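Local coordinates for Non-structural protein (PDB 3IFU) that serves as the papain-like leader cysteine protease Nsp1alpha of a porcine arterivirus, binds zinc and probably suppresses host interferon-beta production, at residues Ala85-Gly90 against His157-Leu162; Gln95-Arg100 against Tyr122-Arg127; Leu49-Glu54 against Glu104-Gly109. All blocks are in the same frame, centred on the assembly; numbering follows the deposited sequence.

Contact 1: residues Ala85-Gly90 against His157-Leu162; sequences ARMTSG and HVLTNL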
loop_
_atom_site.group_PDB
_atom_site.type_symbol
_atom_site.label_atom_id
_atom_site.label_comp_id
_atom_site.label_asym_id
_atom_site.label_seq_id
_atom_site.Cartn_x
_atom_site.Cartn_y
_atom_site.Cartn_z
ATOM N N ALA A 85 -6.226 2.049 -9.432
ATOM C CA ALA A 85 -5.763 1.028 -10.354
ATOM C C ALA A 85 -5.388 -0.267 -9.627
ATOM O O ALA A 85 -5.731 -1.354 -10.090
ATOM C CB ALA A 85 -4.576 1.543 -11.157
ATOM N N ARG A 86 -4.697 -0.167 -8.493
ATOM C CA ARG A 86 -4.308 -1.380 -7.780
ATOM C C ARG A 86 -5.474 -2.169 -7.214
ATOM O O ARG A 86 -5.493 -3.393 -7.300
ATOM C CB ARG A 86 -3.354 -1.094 -6.624
ATOM C CG ARG A 86 -2.677 -2.374 -6.133
ATOM C CD ARG A 86 -1.453 -2.661 -6.993
ATOM N NE ARG A 86 -1.280 -4.047 -7.440
ATOM C CZ ARG A 86 -2.172 -4.735 -8.146
ATOM N NH1 ARG A 86 -3.330 -4.186 -8.482
ATOM N NH2 ARG A 86 -1.882 -5.957 -8.570
ATOM N N MET A 87 -6.432 -1.468 -6.617
ATOM C CA MET A 87 -7.596 -2.112 -6.022
ATOM C C MET A 87 -8.567 -2.603 -7.080
ATOM O O MET A 87 -9.462 -3.389 -6.798
ATOM C CB MET A 87 -8.318 -1.134 -5.097
ATOM C CG MET A 87 -7.403 -0.415 -4.121
ATOM S SD MET A 87 -8.276 0.547 -2.870
ATOM C CE MET A 87 -8.648 2.034 -3.753
ATOM N N THR A 88 -8.366 -2.152 -8.308
ATOM C CA THR A 88 -9.254 -2.493 -9.409
ATOM C C THR A 88 -8.673 -3.485 -10.440
ATOM O O THR A 88 -9.287 -3.759 -11.471
ATOM C CB THR A 88 -9.744 -1.162 -10.078
ATOM O OG1 THR A 88 -10.801 -0.593 -9.296
ATOM C CG2 THR A 88 -10.253 -1.384 -11.436
ATOM N N SER A 89 -7.505 -4.051 -10.147
ATOM C CA SER A 89 -6.883 -5.012 -11.058
ATOM C C SER A 89 -6.220 -6.165 -10.312
ATOM O O SER A 89 -6.143 -6.163 -9.085
ATOM C CB SER A 89 -5.836 -4.319 -11.928
ATOM O OG SER A 89 -4.817 -3.738 -11.128
ATOM N N GLY A 90 -5.741 -7.149 -11.068
ATOM C CA GLY A 90 -5.065 -8.292 -10.478
ATOM C C GLY A 90 -3.581 -8.238 -10.792
ATOM O O GLY A 90 -3.073 -7.191 -11.195
ATOM N N HIS A 157 -13.640 10.001 4.592
ATOM C CA HIS A 157 -13.905 8.687 4.022
ATOM C C HIS A 157 -12.696 8.036 3.375
ATOM O O HIS A 157 -11.771 8.712 2.927
ATOM C CB HIS A 157 -15.033 8.793 2.999
ATOM C CG HIS A 157 -16.334 9.221 3.594
ATOM N ND1 HIS A 157 -17.147 8.357 4.294
ATOM C CD2 HIS A 157 -16.920 10.439 3.670
ATOM C CE1 HIS A 157 -18.176 9.027 4.782
ATOM N NE2 HIS A 157 -18.061 10.291 4.418
ATOM N N VAL A 158 -12.709 6.709 3.340
ATOM C CA VAL A 158 -11.627 5.959 2.726
ATOM C C VAL A 158 -12.215 4.912 1.792
ATOM O O VAL A 158 -13.116 4.166 2.163
ATOM C CB VAL A 158 -10.743 5.274 3.781
ATOM C CG1 VAL A 158 -11.574 4.317 4.617
ATOM C CG2 VAL A 158 -9.586 4.550 3.099
ATOM N N LEU A 159 -11.704 4.887 0.567
ATOM C CA LEU A 159 -12.146 3.949 -0.456
ATOM C C LEU A 159 -11.182 2.767 -0.456
ATOM O O LEU A 159 -9.983 2.929 -0.717
ATOM C CB LEU A 159 -12.128 4.637 -1.822
ATOM C CG LEU A 159 -12.466 3.820 -3.067
ATOM C CD1 LEU A 159 -13.915 3.377 -3.021
ATOM C CD2 LEU A 159 -12.206 4.668 -4.312
ATOM N N THR A 160 -11.692 1.578 -0.153
ATOM C CA THR A 160 -10.829 0.410 -0.134
ATOM C C THR A 160 -11.540 -0.857 -0.577
ATOM O O THR A 160 -12.760 -0.965 -0.498
ATOM C CB THR A 160 -10.233 0.183 1.272
ATOM O OG1 THR A 160 -9.297 -0.899 1.229
ATOM C CG2 THR A 160 -11.336 -0.144 2.271
ATOM N N ASN A 161 -10.759 -1.816 -1.049
ATOM C CA ASN A 161 -11.307 -3.088 -1.492
ATOM C C ASN A 161 -11.093 -4.113 -0.394
ATOM O O ASN A 161 -11.373 -5.290 -0.566
ATOM C CB ASN A 161 -10.633 -3.553 -2.791
ATOM C CG ASN A 161 -9.146 -3.822 -2.624
ATOM O OD1 ASN A 161 -8.507 -4.371 -3.521
ATOM N ND2 ASN A 161 -8.588 -3.429 -1.485
ATOM N N LEU A 162 -10.596 -3.640 0.737
ATOM C CA LEU A 162 -10.327 -4.477 1.895
ATOM C C LEU A 162 -11.646 -4.795 2.621
ATOM O O LEU A 162 -12.494 -3.916 2.796
ATOM C CB LEU A 162 -9.368 -3.720 2.818
ATOM C CG LEU A 162 -8.241 -4.390 3.598
ATOM C CD1 LEU A 162 -7.428 -5.309 2.707
ATOM C CD2 LEU A 162 -7.357 -3.302 4.173
#
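Met87, in the last turn of helix 81-87, meets the backbone of Leu159 and Thr160 and the side chains of Leu159 and Asn161, where strand 157-160 runs out into a loop. Along the helix segment, the carbonyl O of Ala85 takes a hydrogen bond from Ser89 OG at 2.8 Å, the donor tilted 31° from the carbonyl plane, which ties the chain leaving the helix back onto it. Arg86 NH2 adds a weak bond to Gly90 O, its guanidinium edge facing the carbonyl carbons of Ser89 and Gly90. Across the contact the work falls to Met87. Its CB sits 3.7 Å from Asn161 CG, the two side chains crossing at a slant. Beyond CG the chain runs straight to the sulfur and then bends (chi3 -81°), SD lying 3.7 Å from Thr160 CA. The bend carries CE to 3.4 Å from Leu159 O, with Leu159 CG farther off. Val140 and Cys126 also pack on Met87, and Arg86 of the second subunit packs on Asn161. On the strand side, Leu162 N donates to Thr160 OG1 at 3.1 Å, an ST turn just past the end of the strand. The result is helix-on-sheet packing within the papain-like protease domain, a helix end seated by one methionine on the end of a strand.

Contact 2: residues Gln95-Arg100 against Tyr122-Arg127; sequences QQRMVR and YERGCR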
loop_
_atom_site.group_PDB
_atom_site.type_symbol
_atom_site.label_atom_id
_atom_site.label_comp_id
_atom_site.label_asym_id
_atom_site.label_seq_id
_atom_site.Cartn_x
_atom_site.Cartn_y
_atom_site.Cartn_z
ATOM N N GLN A 95 -0.836 -3.331 -15.443
ATOM C CA GLN A 95 -0.359 -2.309 -16.378
ATOM C C GLN A 95 -1.488 -1.734 -17.217
ATOM O O GLN A 95 -1.660 -0.522 -17.303
ATOM C CB GLN A 95 0.719 -2.874 -17.305
ATOM C CG GLN A 95 2.007 -3.234 -16.593
ATOM C CD GLN A 95 3.080 -3.724 -17.547
ATOM O OE1 GLN A 95 2.902 -4.733 -18.235
ATOM N NE2 GLN A 95 4.206 -3.011 -17.595
ATOM N N GLN A 96 -2.256 -2.618 -17.837
ATOM C CA GLN A 96 -3.363 -2.192 -18.669
ATOM C C GLN A 96 -4.275 -1.289 -17.850
ATOM O O GLN A 96 -4.654 -0.209 -18.286
ATOM C CB GLN A 96 -4.131 -3.413 -19.155
ATOM C CG GLN A 96 -5.182 -3.110 -20.178
ATOM C CD GLN A 96 -6.444 -3.884 -19.910
ATOM O OE1 GLN A 96 -7.193 -3.569 -18.978
ATOM N NE2 GLN A 96 -6.685 -4.920 -20.710
ATOM N N ARG A 97 -4.609 -1.744 -16.651
ATOM C CA ARG A 97 -5.472 -0.999 -15.741
ATOM C C ARG A 97 -4.916 0.385 -15.394
ATOM O O ARG A 97 -5.644 1.372 -15.438
ATOM C CB ARG A 97 -5.666 -1.804 -14.461
ATOM C CG ARG A 97 -6.790 -1.307 -13.610
ATOM C CD ARG A 97 -8.088 -1.395 -14.378
ATOM N NE ARG A 97 -9.142 -0.634 -13.725
ATOM C CZ ARG A 97 -10.334 -0.422 -14.258
ATOM N NH1 ARG A 97 -10.610 -0.914 -15.454
ATOM N NH2 ARG A 97 -11.245 0.270 -13.595
ATOM N N MET A 98 -3.633 0.450 -15.037
ATOM C CA MET A 98 -2.983 1.710 -14.685
ATOM C C MET A 98 -3.114 2.710 -15.822
ATOM O O MET A 98 -3.463 3.876 -15.609
ATOM C CB MET A 98 -1.503 1.471 -14.371
ATOM C CG MET A 98 -0.625 2.734 -14.313
ATOM S SD MET A 98 -1.158 4.076 -13.189
ATOM C CE MET A 98 -0.902 3.363 -11.593
ATOM N N VAL A 99 -2.847 2.236 -17.033
ATOM C CA VAL A 99 -2.920 3.065 -18.229
ATOM C C VAL A 99 -4.332 3.600 -18.543
ATOM O O VAL A 99 -4.478 4.756 -18.953
ATOM C CB VAL A 99 -2.368 2.284 -19.439
ATOM C CG1 VAL A 99 -2.531 3.088 -20.703
ATOM C CG2 VAL A 99 -0.903 1.956 -19.204
ATOM N N ARG A 100 -5.362 2.776 -18.345
ATOM C CA ARG A 100 -6.743 3.188 -18.610
ATOM C C ARG A 100 -7.254 4.144 -17.530
ATOM O O ARG A 100 -8.002 5.075 -17.821
ATOM C CB ARG A 100 -7.665 1.971 -18.668
ATOM C CG ARG A 100 -7.225 0.895 -19.646
ATOM C CD ARG A 100 -7.540 1.263 -21.077
ATOM N NE ARG A 100 -8.979 1.306 -21.318
ATOM C CZ ARG A 100 -9.526 1.653 -22.477
ATOM N NH1 ARG A 100 -8.749 1.985 -23.493
ATOM N NH2 ARG A 100 -10.844 1.675 -22.618
ATOM N N TYR A 122 -16.718 0.504 -8.003
ATOM C CA TYR A 122 -17.599 -0.237 -7.114
ATOM C C TYR A 122 -17.826 -1.698 -7.547
ATOM O O TYR A 122 -17.724 -2.619 -6.729
ATOM C CB TYR A 122 -18.950 0.476 -6.997
ATOM C CG TYR A 122 -19.859 -0.134 -5.956
ATOM C CD1 TYR A 122 -19.887 0.354 -4.652
ATOM C CD2 TYR A 122 -20.655 -1.241 -6.263
ATOM C CE1 TYR A 122 -20.684 -0.247 -3.673
ATOM C CE2 TYR A 122 -21.451 -1.850 -5.296
ATOM C CZ TYR A 122 -21.462 -1.353 -4.004
ATOM O OH TYR A 122 -22.236 -1.973 -3.049
ATOM N N GLU A 123 -18.130 -1.918 -8.826
ATOM C CA GLU A 123 -18.388 -3.276 -9.282
ATOM C C GLU A 123 -17.145 -4.147 -9.111
ATOM O O GLU A 123 -17.253 -5.365 -8.971
ATOM C CB GLU A 123 -18.846 -3.291 -10.749
ATOM C CG GLU A 123 -17.722 -3.519 -11.767
ATOM C CD GLU A 123 -17.989 -4.699 -12.716
ATOM O OE1 GLU A 123 -19.047 -4.696 -13.387
ATOM O OE2 GLU A 123 -17.142 -5.624 -12.797
ATOM N N ARG A 124 -15.971 -3.523 -9.107
ATOM C CA ARG A 124 -14.730 -4.271 -8.965
ATOM C C ARG A 124 -14.311 -4.550 -7.523
ATOM O O ARG A 124 -13.260 -5.156 -7.287
ATOM C CB ARG A 124 -13.604 -3.571 -9.731
ATOM C CG ARG A 124 -13.679 -3.798 -11.246
ATOM C CD ARG A 124 -12.904 -2.742 -12.005
ATOM N NE ARG A 124 -13.055 -2.857 -13.453
ATOM C CZ ARG A 124 -12.284 -3.597 -14.247
ATOM N NH1 ARG A 124 -11.282 -4.309 -13.750
ATOM N NH2 ARG A 124 -12.517 -3.622 -15.550
ATOM N N GLY A 125 -15.123 -4.111 -6.564
ATOM C CA GLY A 125 -14.806 -4.389 -5.175
ATOM C C GLY A 125 -14.469 -3.256 -4.220
ATOM O O GLY A 125 -14.249 -3.507 -3.034
ATOM N N CYS A 126 -14.418 -2.021 -4.704
ATOM C CA CYS A 126 -14.100 -0.909 -3.815
ATOM C C CYS A 126 -15.356 -0.381 -3.128
ATOM O O CYS A 126 -16.429 -0.327 -3.724
ATOM C CB CYS A 126 -13.411 0.229 -4.584
ATOM S SG CYS A 126 -11.789 -0.171 -5.277
ATOM N N ARG A 127 -15.205 0.010 -1.868
ATOM C CA ARG A 127 -16.308 0.535 -1.081
ATOM C C ARG A 127 -15.784 1.706 -0.278
ATOM O O ARG A 127 -14.613 1.714 0.095
ATOM C CB ARG A 127 -16.824 -0.539 -0.122
ATOM C CG ARG A 127 -17.350 -1.805 -0.801
ATOM C CD ARG A 127 -18.773 -1.624 -1.344
ATOM N NE ARG A 127 -19.245 -2.800 -2.080
ATOM C CZ ARG A 127 -18.846 -3.145 -3.306
ATOM N NH1 ARG A 127 -17.964 -2.407 -3.965
ATOM N NH2 ARG A 127 -19.324 -4.244 -3.873
#
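Arg97 and Arg124 meet as a guanidinium-guanidinium stack in the papain-like protease domain, joining helix 94-108 to the type I beta turn Tyr122-Gly125. Stacking makes the whole of the contact between the two segments. The planes are 24° apart and the centres 3.7 Å. Arg97 NH1 lies over the middle of the Arg124 guanidinium, while Arg124 CZ sits above the Arg97 group, displaced toward its rim. The nearest atoms, Arg97 NH1 and Arg124 NH2, are 3.3 Å apart; both are donors, so no hydrogen bond links them. Arg97 leaves the helix with CG anti to the backbone N and bends at chi2 (61°), whereas Arg124 is extended from CG to NE, and the two chains cross at a slant, face on face at their guanidinium ends.

Hydrogen bonds to carbonyls outside the pair probably offset the repulsion of like charges: Arg97 NH2 bonds weakly to Leu119 O, and Arg124 NH1 weakly to Thr88 O. Tyr122 O, at the start of the turn, accepts from Gly125 N at 3.0 Å, the bond that closes the turn, and, from beyond the turn, from Arg127 NH1.

The Arg127 guanidinium lies over the Tyr122 ring, Arg127 NH1 standing 3.3 Å above the ring centre. Where the chain enters strand 127-130, the same nitrogen also donates to Tyr122 O at 2.8 Å, with an N-H...O angle of 154°.

Contact 3: residues Leu49-Glu54 against Glu104-Gly109; sequences LFYRPE and EIYRAG
The carbonyl O of Tyr106, whose ring meets that of Tyr51, takes a hydrogen bond from Trp59 NE1 and a weak one from Gly109 N at 3.1 Å. Gly109 N also donates to Ile105 O at 2.7 Å, the last turn of helix 94-108, after which the chain leaves the helix with positive phi at Gly109. The two tyrosines make a T-shaped pair: planes at 81°, centroids 5.4 Å apart, the edge of Tyr106 turned to the face of Tyr51. A single ring atom of Tyr106, CE2, does the touching; it lies 3.8 Å from Tyr51 CE2 and is set off toward the rim of the Tyr51 ring, with Tyr51 CD2 and CZ slightly farther away. On the other face of that ring lies the backbone two residues on, Pro53 N above its centre, so Tyr51 is clasped between its own chain and the helix. Its CG stands anti to the backbone N (chi1 173°), which turns the ring toward helix 94-108. The far end of Tyr106 is anchored by its hydroxyl, hydrogen-bonded to Val16 O, and Trp77 meets its ring edge-to-face. Both tyrosines are buried. The zinc ion held by Cys8, Cys10, Cys25 and Cys28 lies about 10 Å from the Tyr51 side chain. The pair is an aromatic joint between the end of the N-terminal zinc-finger region and a helix of the papain-like protease domain.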
loop_
_atom_site.group_PDB
_atom_site.type_symbol
_atom_site.label_atom_id
_atom_site.label_comp_id
_atom_site.label_asym_id
_atom_site.label_seq_id
_atom_site.Cartn_x
_atom_site.Cartn_y
_atom_site.Cartn_z
ATOM N N LEU A 49 5.950 20.262 -14.073
ATOM C CA LEU A 49 7.329 20.099 -13.630
ATOM C C LEU A 49 7.816 18.675 -13.937
ATOM O O LEU A 49 9.000 18.368 -13.791
ATOM C CB LEU A 49 7.437 20.375 -12.124
ATOM C CG LEU A 49 6.722 21.626 -11.593
ATOM C CD1 LEU A 49 6.902 21.721 -10.087
ATOM C CD2 LEU A 49 7.268 22.865 -12.275
ATOM N N PHE A 50 6.901 17.811 -14.367
ATOM C CA PHE A 50 7.260 16.433 -14.682
ATOM C C PHE A 50 6.622 15.927 -15.973
ATOM O O PHE A 50 7.211 15.116 -16.692
ATOM C CB PHE A 50 6.834 15.487 -13.555
ATOM C CG PHE A 50 7.377 15.844 -12.201
ATOM C CD1 PHE A 50 6.758 16.816 -11.422
ATOM C CD2 PHE A 50 8.470 15.165 -11.675
ATOM C CE1 PHE A 50 7.218 17.101 -10.130
ATOM C CE2 PHE A 50 8.938 15.442 -10.389
ATOM C CZ PHE A 50 8.311 16.410 -9.614
ATOM N N TYR A 51 5.415 16.407 -16.253
ATOM C CA TYR A 51 4.655 15.981 -17.419
ATOM C C TYR A 51 4.491 17.037 -18.508
ATOM O O TYR A 51 3.994 18.132 -18.262
ATOM C CB TYR A 51 3.280 15.517 -16.954
ATOM C CG TYR A 51 2.309 15.195 -18.058
ATOM C CD1 TYR A 51 2.500 14.090 -18.880
ATOM C CD2 TYR A 51 1.170 15.969 -18.248
ATOM C CE1 TYR A 51 1.575 13.757 -19.860
ATOM C CE2 TYR A 51 0.241 15.648 -19.228
ATOM C CZ TYR A 51 0.447 14.539 -20.029
ATOM O OH TYR A 51 -0.486 14.198 -20.981
ATOM N N ARG A 52 4.892 16.676 -19.721
ATOM C CA ARG A 52 4.797 17.552 -20.882
ATOM C C ARG A 52 3.938 16.820 -21.907
ATOM O O ARG A 52 4.427 15.938 -22.614
ATOM C CB ARG A 52 6.194 17.792 -21.462
ATOM C CG ARG A 52 6.290 18.891 -22.513
ATOM C CD ARG A 52 7.715 18.969 -23.067
ATOM N NE ARG A 52 7.977 20.204 -23.805
ATOM C CZ ARG A 52 7.227 20.659 -24.806
ATOM N NH1 ARG A 52 6.155 19.984 -25.204
ATOM N NH2 ARG A 52 7.552 21.793 -25.413
ATOM N N PRO A 53 2.647 17.174 -22.008
ATOM C CA PRO A 53 1.756 16.512 -22.965
ATOM C C PRO A 53 2.234 16.595 -24.414
ATOM O O PRO A 53 3.238 17.239 -24.718
ATOM C CB PRO A 53 0.425 17.220 -22.744
ATOM C CG PRO A 53 0.852 18.596 -22.374
ATOM C CD PRO A 53 1.983 18.341 -21.406
ATOM N N GLU A 54 1.504 15.937 -25.304
ATOM C CA GLU A 54 1.842 15.911 -26.722
ATOM C C GLU A 54 1.281 17.079 -27.515
ATOM O O GLU A 54 1.907 17.553 -28.464
ATOM C CB GLU A 54 1.344 14.606 -27.346
ATOM C CG GLU A 54 2.364 13.493 -27.318
ATOM C CD GLU A 54 3.544 13.784 -28.227
ATOM O OE1 GLU A 54 3.629 14.924 -28.743
ATOM O OE2 GLU A 54 4.381 12.873 -28.421
ATOM N N GLU A 104 -8.344 8.124 -18.211
ATOM C CA GLU A 104 -9.687 8.566 -17.853
ATOM C C GLU A 104 -9.641 9.809 -16.968
ATOM O O GLU A 104 -10.235 10.832 -17.287
ATOM C CB GLU A 104 -10.442 7.466 -17.103
ATOM C CG GLU A 104 -11.135 6.450 -17.976
ATOM C CD GLU A 104 -12.212 7.064 -18.860
ATOM O OE1 GLU A 104 -12.807 8.097 -18.470
ATOM O OE2 GLU A 104 -12.475 6.499 -19.943
ATOM N N ILE A 105 -8.920 9.703 -15.857
ATOM C CA ILE A 105 -8.802 10.794 -14.897
ATOM C C ILE A 105 -8.160 12.042 -15.511
ATOM O O ILE A 105 -8.689 13.149 -15.362
ATOM C CB ILE A 105 -8.032 10.304 -13.632
ATOM C CG1 ILE A 105 -8.884 9.254 -12.896
ATOM C CG2 ILE A 105 -7.724 11.466 -12.712
ATOM C CD1 ILE A 105 -8.252 8.665 -11.667
ATOM N N TYR A 106 -7.041 11.870 -16.210
ATOM C CA TYR A 106 -6.377 12.997 -16.861
ATOM C C TYR A 106 -7.350 13.721 -17.789
ATOM O O TYR A 106 -7.415 14.953 -17.799
ATOM C CB TYR A 106 -5.178 12.527 -17.686
ATOM C CG TYR A 106 -3.870 12.574 -16.954
ATOM C CD1 TYR A 106 -3.641 11.760 -15.848
ATOM C CD2 TYR A 106 -2.851 13.426 -17.371
ATOM C CE1 TYR A 106 -2.432 11.790 -15.176
ATOM C CE2 TYR A 106 -1.633 13.467 -16.703
ATOM C CZ TYR A 106 -1.432 12.649 -15.604
ATOM O OH TYR A 106 -0.249 12.710 -14.911
ATOM N N ARG A 107 -8.094 12.951 -18.579
ATOM C CA ARG A 107 -9.058 13.523 -19.507
ATOM C C ARG A 107 -10.086 14.374 -18.758
ATOM O O ARG A 107 -10.322 15.534 -19.101
ATOM C CB ARG A 107 -9.765 12.412 -20.284
ATOM C CG ARG A 107 -10.817 12.928 -21.235
ATOM C CD ARG A 107 -11.240 11.887 -22.243
ATOM N NE ARG A 107 -12.141 10.886 -21.689
ATOM C CZ ARG A 107 -12.656 9.889 -22.402
ATOM N NH1 ARG A 107 -12.349 9.773 -23.687
ATOM N NH2 ARG A 107 -13.486 9.018 -21.842
ATOM N N ALA A 108 -10.691 13.790 -17.733
ATOM C CA ALA A 108 -11.687 14.485 -16.936
ATOM C C ALA A 108 -11.064 15.657 -16.165
ATOM O O ALA A 108 -11.764 16.609 -15.810
ATOM C CB ALA A 108 -12.345 13.507 -15.966
ATOM N N GLY A 109 -9.755 15.577 -15.912
ATOM C CA GLY A 109 -9.056 16.629 -15.186
ATOM C C GLY A 109 -9.566 16.832 -13.768
ATOM O O GLY A 109 -9.412 17.907 -13.175
#

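From the N terminus, the zinc-finger part comes first and contributes Leu49-Glu54. Contact 3 closes the long loop from there to the C-terminal end of helix 94-108, passing helix 81-87 on the way. Contact 1 opens inside that loop, at the end of helix 81-87, and closes only at strand 157-160, so contacts 1 and 3 cross. Contact 2 starts on helix 94-108 and ends at the turn before strand 127-130, wholly within the span of contact 1, and it too crosses contact 3. Contacts 1 and 2 touch directly, Thr160 N lying 2.9 Å from Arg127 O between adjacent strands. The centre of contact 3 lies about 19 Å from that of contact 2, with which it shares helix 94-108.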